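Local atomic coordinates of TSSL (Francisella novicida, PDB entry 4ACK), a protein that probably serves as an inner-membrane component of the type VI secretion system, its helical cytoplasmic domain contributing to the complex that anchors the secretion machine. Residues R35-R39 with W86-E92; K59-P64 with Y102-I106. All blocks are in the same frame, centred on the assembly; numbering follows the deposited sequence. Where two conformers were deposited one is given.

Interaction 1 of 2, residues R35-R39 with W86-E92; sequences RNNIR and WSLLQLE
One face of the Trp86 indole carries the guanidinium of Arg35, a cation-pi pair in which CZ of Arg35 stands 4.5 Å from the centroid of the six-membered ring. The guanidinium is upright, its plane 88° from that of the indole, and it presents the NH1 edge to the ring while Ser87 N and Leu89 CD2 cover its two faces. This contact joins helix 30-52 of the all-helical DotU domain to the turn before helix 89-94 and that helix's first turn. Arginine suits the place because its long chain, extended from CG (anti to the backbone N, chi1 176°) to NE, lays CB and CG along the Trp86 rim before the charge reaches Ser87 O. NH1 of Arg35 meets Ser87 O at 2.6 Å, a short but bent bond in the carbonyl plane, with the oxygen tilted from the guanidinium plane. The indole NE1 turns instead to Asp70 on helix 55-79. Ile38 CG2 packs against Leu89 CD1 at 3.7 Å. Glu92 completes a salt-bridge network with both arginines; its OE1 lies 3.3 Å from Arg35 NH2. Arg39, bent at chi3, comes side-on, and its NE and NH2 both grip Glu92 OE2, at 2.9 and 2.7 Å, with that oxygen in the guanidinium plane.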
loop_
_atom_site.group_PDB
_atom_site.type_symbol
_atom_site.label_atom_id
_atom_site.label_comp_id
_atom_site.label_asym_id
_atom_site.label_seq_id
_atom_site.Cartn_x
_atom_site.Cartn_y
_atom_site.Cartn_z
ATOM N N ARG A 35 -13.374 5.648 0.126
ATOM C CA ARG A 35 -12.894 4.903 -1.002
ATOM C C ARG A 35 -12.809 5.767 -2.262
ATOM O O ARG A 35 -11.793 5.691 -2.975
ATOM C CB ARG A 35 -13.795 3.689 -1.216
ATOM C CG ARG A 35 -13.493 2.831 -2.408
ATOM C CD ARG A 35 -14.578 1.788 -2.650
ATOM N NE ARG A 35 -14.267 1.098 -3.889
ATOM C CZ ARG A 35 -13.400 0.107 -3.979
ATOM N NH1 ARG A 35 -12.808 -0.333 -2.876
ATOM N NH2 ARG A 35 -13.143 -0.442 -5.161
ATOM N N ASN A 36 -13.851 6.560 -2.550
ATOM C CA ASN A 36 -13.859 7.504 -3.700
ATOM C C ASN A 36 -12.725 8.541 -3.638
ATOM O O ASN A 36 -12.106 8.865 -4.665
ATOM C CB ASN A 36 -15.213 8.226 -3.813
ATOM C CG ASN A 36 -15.338 9.109 -5.076
ATOM O OD1 ASN A 36 -15.294 8.619 -6.198
ATOM N ND2 ASN A 36 -15.541 10.416 -4.872
ATOM N N ASN A 37 -12.471 9.058 -2.440
ATOM C CA ASN A 37 -11.371 9.953 -2.200
ATOM C C ASN A 37 -10.028 9.264 -2.486
ATOM O O ASN A 37 -9.202 9.782 -3.231
ATOM C CB ASN A 37 -11.360 10.421 -0.763
ATOM C CG ASN A 37 -11.975 11.807 -0.603
ATOM O OD1 ASN A 37 -13.070 12.103 -1.132
ATOM N ND2 ASN A 37 -11.276 12.667 0.143
ATOM N N ILE A 38 -9.856 8.077 -1.901
ATOM C CA ILE A 38 -8.697 7.245 -2.167
ATOM C C ILE A 38 -8.454 7.077 -3.673
ATOM O O ILE A 38 -7.367 7.347 -4.150
ATOM C CB ILE A 38 -8.752 5.932 -1.374
ATOM C CG1 ILE A 38 -8.283 6.244 0.084
ATOM C CG2 ILE A 38 -7.871 4.855 -2.074
ATOM C CD1 ILE A 38 -8.564 5.166 1.130
ATOM N N ARG A 39 -9.491 6.751 -4.428
ATOM C CA ARG A 39 -9.333 6.579 -5.852
ATOM C C ARG A 39 -8.950 7.851 -6.634
ATOM O O ARG A 39 -8.180 7.779 -7.622
ATOM C CB ARG A 39 -10.551 5.917 -6.460
ATOM C CG ARG A 39 -10.689 4.479 -5.946
ATOM C CD ARG A 39 -12.037 3.906 -6.276
ATOM N NE ARG A 39 -12.123 3.545 -7.679
ATOM C CZ ARG A 39 -12.868 4.193 -8.559
ATOM N NH1 ARG A 39 -13.593 5.231 -8.166
ATOM N NH2 ARG A 39 -12.873 3.809 -9.824
ATOM N N TRP A 86 -16.393 -3.952 0.071
ATOM C CA TRP A 86 -15.067 -3.467 -0.376
ATOM C C TRP A 86 -14.538 -4.267 -1.510
ATOM O O TRP A 86 -14.015 -5.365 -1.306
ATOM C CB TRP A 86 -14.024 -3.563 0.733
ATOM C CG TRP A 86 -12.745 -2.848 0.391
ATOM C CD1 TRP A 86 -11.541 -3.407 0.001
ATOM C CD2 TRP A 86 -12.541 -1.433 0.405
ATOM N NE1 TRP A 86 -10.596 -2.414 -0.212
ATOM C CE2 TRP A 86 -11.178 -1.196 0.028
ATOM C CE3 TRP A 86 -13.371 -0.335 0.703
ATOM C CZ2 TRP A 86 -10.634 0.091 -0.064
ATOM C CZ3 TRP A 86 -12.819 0.965 0.617
ATOM C CH2 TRP A 86 -11.449 1.155 0.241
ATOM N N SER A 87 -14.693 -3.741 -2.710
ATOM C CA SER A 87 -14.033 -4.328 -3.854
ATOM C C SER A 87 -12.505 -3.930 -3.854
ATOM O O SER A 87 -12.146 -2.763 -3.607
ATOM C CB SER A 87 -14.755 -3.880 -5.108
ATOM O OG SER A 87 -14.566 -4.862 -6.119
ATOM N N LEU A 88 -11.628 -4.903 -4.079
ATOM C CA LEU A 88 -10.197 -4.701 -3.977
ATOM C C LEU A 88 -9.654 -3.606 -4.950
ATOM O O LEU A 88 -9.826 -3.648 -6.165
ATOM C CB LEU A 88 -9.454 -6.045 -4.167
ATOM C CG LEU A 88 -9.675 -7.225 -3.196
ATOM C CD1 LEU A 88 -8.689 -8.406 -3.473
ATOM C CD2 LEU A 88 -9.559 -6.823 -1.742
ATOM N N LEU A 89 -8.988 -2.622 -4.386
ATOM C CA LEU A 89 -8.293 -1.619 -5.192
ATOM C C LEU A 89 -7.145 -2.234 -6.008
ATOM O O LEU A 89 -6.915 -1.891 -7.177
ATOM C CB LEU A 89 -7.734 -0.581 -4.252
ATOM C CG LEU A 89 -8.836 0.279 -3.626
ATOM C CD1 LEU A 89 -8.229 1.243 -2.653
ATOM C CD2 LEU A 89 -9.542 1.019 -4.725
ATOM N N GLN A 90 -6.433 -3.166 -5.400
ATOM C CA GLN A 90 -5.256 -3.705 -6.071
ATOM C C GLN A 90 -5.722 -4.416 -7.367
ATOM O O GLN A 90 -4.989 -4.468 -8.375
ATOM C CB GLN A 90 -4.454 -4.624 -5.127
ATOM C CG GLN A 90 -5.067 -6.005 -4.968
ATOM C CD GLN A 90 -4.449 -6.744 -3.838
ATOM O OE1 GLN A 90 -3.735 -7.724 -4.056
ATOM N NE2 GLN A 90 -4.671 -6.253 -2.600
ATOM N N LEU A 91 -6.948 -4.944 -7.323
ATOM C CA LEU A 91 -7.534 -5.628 -8.474
ATOM C C LEU A 91 -8.043 -4.647 -9.565
ATOM O O LEU A 91 -7.820 -4.861 -10.756
ATOM C CB LEU A 91 -8.675 -6.549 -8.019
ATOM C CG LEU A 91 -9.280 -7.534 -9.024
ATOM C CD1 LEU A 91 -8.247 -8.405 -9.761
ATOM C CD2 LEU A 91 -10.294 -8.445 -8.294
ATOM N N GLU A 92 -8.755 -3.592 -9.150
ATOM C CA GLU A 92 -9.239 -2.559 -10.078
ATOM C C GLU A 92 -8.065 -1.926 -10.870
ATOM O O GLU A 92 -8.166 -1.694 -12.066
ATOM C CB GLU A 92 -9.953 -1.485 -9.269
ATOM C CG GLU A 92 -10.885 -0.617 -10.051
ATOM C CD GLU A 92 -11.346 0.594 -9.256
ATOM O OE1 GLU A 92 -11.837 0.415 -8.112
ATOM O OE2 GLU A 92 -11.219 1.732 -9.792
#

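Interaction 2 of 2, residues K59-P64 with Y102-I106; sequences KYIVFP and YVFEI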
loop_
_atom_site.group_PDB
_atom_site.type_symbol
_atom_site.label_atom_id
_atom_site.label_comp_id
_atom_site.label_asym_id
_atom_site.label_seq_id
_atom_site.Cartn_x
_atom_site.Cartn_y
_atom_site.Cartn_z
ATOM N N LYS A 59 4.185 1.259 -10.695
ATOM C CA LYS A 59 3.564 0.087 -10.032
ATOM C C LYS A 59 4.242 -0.321 -8.723
ATOM O O LYS A 59 3.566 -0.644 -7.755
ATOM C CB LYS A 59 3.463 -1.105 -10.989
ATOM C CG LYS A 59 3.058 -2.453 -10.293
ATOM C CD LYS A 59 2.846 -3.550 -11.367
ATOM C CE LYS A 59 4.263 -4.118 -11.761
ATOM N NZ LYS A 59 4.119 -5.340 -12.505
ATOM N N TYR A 60 5.562 -0.303 -8.656
ATOM C CA TYR A 60 6.191 -0.705 -7.434
ATOM C C TYR A 60 5.869 0.219 -6.250
ATOM O O TYR A 60 6.067 -0.125 -5.081
ATOM C CB TYR A 60 7.694 -0.792 -7.612
ATOM C CG TYR A 60 8.187 -2.027 -8.353
ATOM C CD1 TYR A 60 7.287 -2.931 -8.971
ATOM C CD2 TYR A 60 9.548 -2.249 -8.481
ATOM C CE1 TYR A 60 7.743 -4.046 -9.619
ATOM C CE2 TYR A 60 10.033 -3.374 -9.142
ATOM C CZ TYR A 60 9.135 -4.261 -9.697
ATOM O OH TYR A 60 9.658 -5.369 -10.317
ATOM N N ILE A 61 5.460 1.439 -6.548
ATOM C CA ILE A 61 5.227 2.404 -5.508
ATOM C C ILE A 61 3.732 2.331 -5.196
ATOM O O ILE A 61 3.391 2.276 -4.056
ATOM C CB ILE A 61 5.585 3.824 -6.004
ATOM C CG1 ILE A 61 7.089 3.964 -6.111
ATOM C CG2 ILE A 61 4.967 4.943 -5.087
ATOM C CD1 ILE A 61 7.456 5.090 -7.117
ATOM N N VAL A 62 2.865 2.293 -6.212
ATOM C CA VAL A 62 1.440 2.365 -5.970
ATOM C C VAL A 62 0.788 0.975 -5.609
ATOM O O VAL A 62 -0.149 0.921 -4.844
ATOM C CB VAL A 62 0.726 2.969 -7.197
ATOM C CG1 VAL A 62 -0.872 2.911 -7.112
ATOM C CG2 VAL A 62 1.255 4.415 -7.422
ATOM N N PHE A 63 1.253 -0.123 -6.203
ATOM C CA PHE A 63 0.613 -1.416 -5.838
ATOM C C PHE A 63 0.664 -1.725 -4.305
ATOM O O PHE A 63 -0.327 -2.141 -3.741
ATOM C CB PHE A 63 1.229 -2.562 -6.610
ATOM C CG PHE A 63 0.586 -3.874 -6.298
ATOM C CD1 PHE A 63 1.004 -4.626 -5.186
ATOM C CD2 PHE A 63 -0.485 -4.316 -7.067
ATOM C CE1 PHE A 63 0.377 -5.859 -4.893
ATOM C CE2 PHE A 63 -1.135 -5.559 -6.770
ATOM C CZ PHE A 63 -0.703 -6.304 -5.696
ATOM N N PRO A 64 1.824 -1.577 -3.655
ATOM C CA PRO A 64 1.866 -1.907 -2.262
ATOM C C PRO A 64 0.954 -1.031 -1.412
ATOM O O PRO A 64 0.527 -1.466 -0.350
ATOM C CB PRO A 64 3.329 -1.635 -1.868
ATOM C CG PRO A 64 4.101 -1.856 -3.183
ATOM C CD PRO A 64 3.159 -1.296 -4.209
ATOM N N TYR A 102 2.703 -10.475 -3.425
ATOM C CA TYR A 102 3.360 -9.708 -4.471
ATOM C C TYR A 102 4.133 -8.474 -3.904
ATOM O O TYR A 102 5.225 -8.096 -4.380
ATOM C CB TYR A 102 2.355 -9.344 -5.585
ATOM C CG TYR A 102 3.038 -8.717 -6.789
ATOM C CD1 TYR A 102 4.152 -9.311 -7.373
ATOM C CD2 TYR A 102 2.602 -7.477 -7.301
ATOM C CE1 TYR A 102 4.789 -8.690 -8.501
ATOM C CE2 TYR A 102 3.213 -6.869 -8.373
ATOM C CZ TYR A 102 4.309 -7.475 -8.973
ATOM O OH TYR A 102 4.893 -6.857 -10.065
ATOM N N VAL A 103 3.627 -7.886 -2.826
ATOM C CA VAL A 103 4.409 -6.796 -2.155
ATOM C C VAL A 103 5.795 -7.281 -1.775
ATOM O O VAL A 103 6.776 -6.530 -1.870
ATOM C CB VAL A 103 3.658 -6.267 -0.911
ATOM C CG1 VAL A 103 4.575 -5.473 0.054
ATOM C CG2 VAL A 103 2.385 -5.552 -1.312
ATOM N N PHE A 104 5.919 -8.514 -1.283
ATOM C CA PHE A 104 7.270 -8.969 -0.896
ATOM C C PHE A 104 8.090 -9.400 -2.093
ATOM O O PHE A 104 9.331 -9.282 -2.092
ATOM C CB PHE A 104 7.242 -10.028 0.226
ATOM C CG PHE A 104 6.603 -9.499 1.477
ATOM C CD1 PHE A 104 7.328 -8.709 2.353
ATOM C CD2 PHE A 104 5.244 -9.744 1.731
ATOM C CE1 PHE A 104 6.732 -8.165 3.510
ATOM C CE2 PHE A 104 4.645 -9.244 2.858
ATOM C CZ PHE A 104 5.399 -8.444 3.769
ATOM N N GLU A 105 7.397 -9.753 -3.160
ATOM C CA GLU A 105 8.089 -9.875 -4.438
ATOM C C GLU A 105 8.644 -8.527 -4.929
ATOM O O GLU A 105 9.811 -8.440 -5.314
ATOM C CB GLU A 105 7.208 -10.457 -5.533
ATOM C CG GLU A 105 8.089 -10.880 -6.726
ATOM C CD GLU A 105 7.256 -11.440 -7.873
ATOM O OE1 GLU A 105 6.271 -12.117 -7.584
ATOM O OE2 GLU A 105 7.572 -11.184 -9.045
ATOM N N ILE A 106 7.822 -7.477 -4.920
ATOM C CA ILE A 106 8.335 -6.096 -5.164
ATOM C C ILE A 106 9.526 -5.754 -4.286
ATOM O O ILE A 106 10.579 -5.244 -4.785
ATOM C CB ILE A 106 7.225 -5.067 -4.959
ATOM C CG1 ILE A 106 6.230 -5.291 -6.096
ATOM C CG2 ILE A 106 7.813 -3.591 -4.884
ATOM C CD1 ILE A 106 4.880 -4.533 -5.953
#
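Helices 55-79 and 99-112 meet here nearly antiparallel, the axes of the segments Lys59-Pro64 and Tyr102-Ile106 approaching to 10.0 Å at a crossing angle of -150°. Tyr102 and Ile106, one turn apart, reach across together. The ring of Tyr102 swings away from its own backbone N (chi1 -172°), which carries it toward helix 55-79, where it turns its CD2 edge onto the face of Phe63 in a T-shaped stack: the planes stand at 78°, and Tyr102 CD2 comes to 3.7 Å from Phe63 CE1. Ile106, being beta-branched, serves several neighbours at once: its CG2 sits over the Tyr60 face as a CH-pi contact, 4.3 Å from the ring centroid, while CD1 approaches Pro64 CG at 3.9 Å and Phe63 CD1 at 4.0 Å. Val103 CG2 lies at the Phe63 edge and packs against Pro64, whose compact ring suits a close approach of the backbones and whose lack of an N-H goes with the kink in this helix. The Tyr60 hydroxyl bonds to Asn109, farther along helix 99-112. Lys59, bent at chi3, brings NZ to Tyr102 OH as a donor at 3.0 Å. The contact is thus mainly apolar and aromatic, with polar groups confined to side-chain ends; the lysine bond probably helps fix the direction of the Tyr102 ring, and the nearby ammonium may make the Tyr102 hydroxyl somewhat more acidic.

In the fold
Both contacts lie within one DotU domain, their centres about 16 Å apart, and their segments alternate along the chain. Interaction 2 packs helix on helix, whereas interaction 1 sets a helix against a turn and the start of a helix. Interaction 1 is partly buried: a hydrophobic base lies under arginines and a glutamate that extend toward the surface, where charge pairs can be accommodated. Interaction 2 is buried, and rings and branched aliphatic chains do most of the work. Helix 55-79 takes part in both settings: it supplies residues 59-64 to interaction 2, while its Asp70 also takes the backbone N-H groups of Leu89 and Gln90 beside interaction 1. Gln90 connects the two directly, its OE1 lying 3.7 Å from Phe63 CZ in a packing contact.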